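Local coordinates for protein synthesis inhibitor, putative (Thermotoga maritima, PDB 2B33) that probably acts as a deaminase of the RutC (YjgF-like) family and can bind calcium, at residues 89-94 / 127-132. Residues are numbered along the deposited sequence; the frame is centred on the assembly and turned at random.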
loop_
_atom_site.group_PDB
_atom_site.type_symbol
_atom_site.label_atom_id
_atom_site.label_comp_id
_atom_site.label_asym_id
_atom_site.label_seq_id
_atom_site.Cartn_x
_atom_site.Cartn_y
_atom_site.Cartn_z
ATOM N N VAL A 89 -6.811 2.356 4.819
ATOM C CA VAL A 89 -8.195 2.738 4.585
ATOM C C VAL A 89 -8.210 3.698 3.400
ATOM O O VAL A 89 -7.468 4.690 3.389
ATOM C CB VAL A 89 -8.817 3.485 5.793
ATOM C CG1 VAL A 89 -10.261 3.906 5.499
ATOM C CG2 VAL A 89 -8.779 2.635 7.051
ATOM N N PHE A 90 -9.054 3.396 2.411
ATOM C CA PHE A 90 -9.272 4.264 1.264
ATOM C C PHE A 90 -10.692 4.750 1.413
ATOM O O PHE A 90 -11.554 3.962 1.804
ATOM C CB PHE A 90 -9.165 3.505 -0.051
ATOM C CG PHE A 90 -7.841 2.838 -0.270
ATOM C CD1 PHE A 90 -6.746 3.573 -0.725
ATOM C CD2 PHE A 90 -7.692 1.468 -0.050
ATOM C CE1 PHE A 90 -5.512 2.958 -0.940
ATOM C CE2 PHE A 90 -6.467 0.842 -0.264
ATOM C CZ PHE A 90 -5.374 1.589 -0.713
ATOM N N THR A 91 -10.927 6.033 1.117
ATOM C CA THR A 91 -12.269 6.634 1.138
ATOM C C THR A 91 -12.403 7.618 -0.014
ATOM O O THR A 91 -11.447 7.868 -0.731
ATOM C CB THR A 91 -12.593 7.387 2.474
ATOM O OG1 THR A 91 -11.616 8.406 2.726
ATOM C CG2 THR A 91 -12.614 6.433 3.630
ATOM N N THR A 92 -13.606 8.132 -0.222
ATOM C CA THR A 92 -13.836 9.173 -1.229
ATOM C C THR A 92 -13.858 10.559 -0.579
ATOM O O THR A 92 -13.842 11.564 -1.283
ATOM C CB THR A 92 -15.128 8.933 -2.027
ATOM O OG1 THR A 92 -16.202 8.645 -1.124
ATOM C CG2 THR A 92 -14.933 7.769 -2.984
ATOM N N SER A 93 -13.871 10.603 0.755
ATOM C CA SER A 93 -13.912 11.858 1.489
ATOM C C SER A 93 -13.382 11.717 2.905
ATOM O O SER A 93 -13.732 10.772 3.603
ATOM C CB SER A 93 -15.351 12.347 1.591
ATOM O OG SER A 93 -15.428 13.515 2.391
ATOM N N MET A 94 -12.574 12.686 3.338
ATOM C CA MET A 94 -12.066 12.711 4.715
ATOM C C MET A 94 -13.126 13.072 5.760
ATOM O O MET A 94 -12.895 12.842 6.961
ATOM C CB MET A 94 -10.842 13.625 4.856
ATOM C CG MET A 94 -9.577 13.008 4.312
ATOM S SD MET A 94 -9.152 11.487 5.163
ATOM C CE MET A 94 -7.879 10.921 4.109
ATOM N N VAL A 127 -18.117 2.791 -4.445
ATOM C CA VAL A 127 -18.249 2.786 -2.987
ATOM C C VAL A 127 -17.445 3.945 -2.377
ATOM O O VAL A 127 -16.648 4.591 -3.058
ATOM C CB VAL A 127 -17.821 1.436 -2.324
ATOM C CG1 VAL A 127 -18.639 0.286 -2.893
ATOM C CG2 VAL A 127 -16.310 1.182 -2.429
ATOM N N GLU A 128 -17.662 4.184 -1.087
ATOM C CA GLU A 128 -17.024 5.274 -0.343
ATOM C C GLU A 128 -15.985 4.824 0.688
ATOM O O GLU A 128 -15.305 5.656 1.290
ATOM C CB GLU A 128 -18.134 6.075 0.330
ATOM C CG GLU A 128 -18.989 6.810 -0.708
ATOM C CD GLU A 128 -20.476 6.664 -0.512
ATOM O OE1 GLU A 128 -20.908 5.624 0.011
ATOM O OE2 GLU A 128 -21.221 7.574 -0.950
ATOM N N ILE A 129 -15.847 3.521 0.879
ATOM C CA ILE A 129 -14.912 2.987 1.862
ATOM C C ILE A 129 -14.363 1.647 1.348
ATOM O O ILE A 129 -15.105 0.833 0.786
ATOM C CB ILE A 129 -15.597 2.887 3.283
ATOM C CG1 ILE A 129 -14.655 2.360 4.365
ATOM C CG2 ILE A 129 -16.848 2.030 3.251
ATOM C CD1 ILE A 129 -13.552 3.316 4.759
ATOM N N GLU A 130 -13.050 1.466 1.492
ATOM C CA GLU A 130 -12.379 0.227 1.128
ATOM C C GLU A 130 -11.190 0.085 2.060
ATOM O O GLU A 130 -10.451 1.051 2.259
ATOM C CB GLU A 130 -11.930 0.212 -0.339
ATOM C CG GLU A 130 -11.209 -1.085 -0.747
ATOM C CD GLU A 130 -10.858 -1.167 -2.219
ATOM O OE1 GLU A 130 -11.327 -0.335 -3.007
ATOM O OE2 GLU A 130 -10.105 -2.083 -2.599
ATOM N N ILE A 131 -11.024 -1.113 2.630
ATOM C CA ILE A 131 -9.950 -1.389 3.584
ATOM C C ILE A 131 -9.226 -2.704 3.261
ATOM O O ILE A 131 -9.854 -3.756 3.129
ATOM C CB ILE A 131 -10.482 -1.448 5.045
ATOM C CG1 ILE A 131 -11.254 -0.162 5.387
ATOM C CG2 ILE A 131 -9.317 -1.680 6.029
ATOM C CD1 ILE A 131 -11.941 -0.141 6.746
ATOM N N GLU A 132 -7.903 -2.614 3.135
ATOM C CA GLU A 132 -7.032 -3.759 2.907
ATOM C C GLU A 132 -6.174 -3.879 4.150
ATOM O O GLU A 132 -6.143 -2.962 4.969
ATOM C CB GLU A 132 -6.137 -3.569 1.679
ATOM C CG GLU A 132 -5.127 -2.431 1.789
ATOM C CD GLU A 132 -4.197 -2.318 0.601
ATOM O OE1 GLU A 132 -4.394 -3.011 -0.419
ATOM O OE2 GLU A 132 -3.246 -1.522 0.701
#
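The ring of F90 meets segment 127-132 with its edge, near the ring plane: the carbonyl O of E130 and the carboxylate carbon of E132 both lie there. The E132 CD atom is 4.0 Å from F90 CE2. The carboxylate and ring planes are turned 68° apart, so the two groups do not stack. F90 CG stands anti to the carbonyl carbon (chi1 -59°), which swings the ring toward E132. V118 of the same chain and V118 of the second subunit also pack against the F90 side chain.

The backbones form an antiparallel ladder. F90 N gives a nearly straight bond to E130 O (2.7 Å), and E130 N returns one to F90 O (2.9 Å). Past the strand end, T92 N reaches E128 O only weakly (3.4 Å).

V89, T91, I129 and I131 share one face of the sheet; I129 and I131 pack on helix 59-76 there, through V66 among others. The CD1 methyl of I129 abuts V89 and T91 together. It is 3.4 Å from V89 CG1 and equally close to T91 CG2, tight for carbon pairs.

The contact joins two adjacent inner strands of the sheet. One face is mainly apolar and buried; the other, with F90 and E130, meets the second subunit. E132 OE1 forms a salt bridge with K86 NZ and a hydrogen bond with S116 OG, both of the second subunit, which probably stabilises its negative charge beside the F90 ring edge.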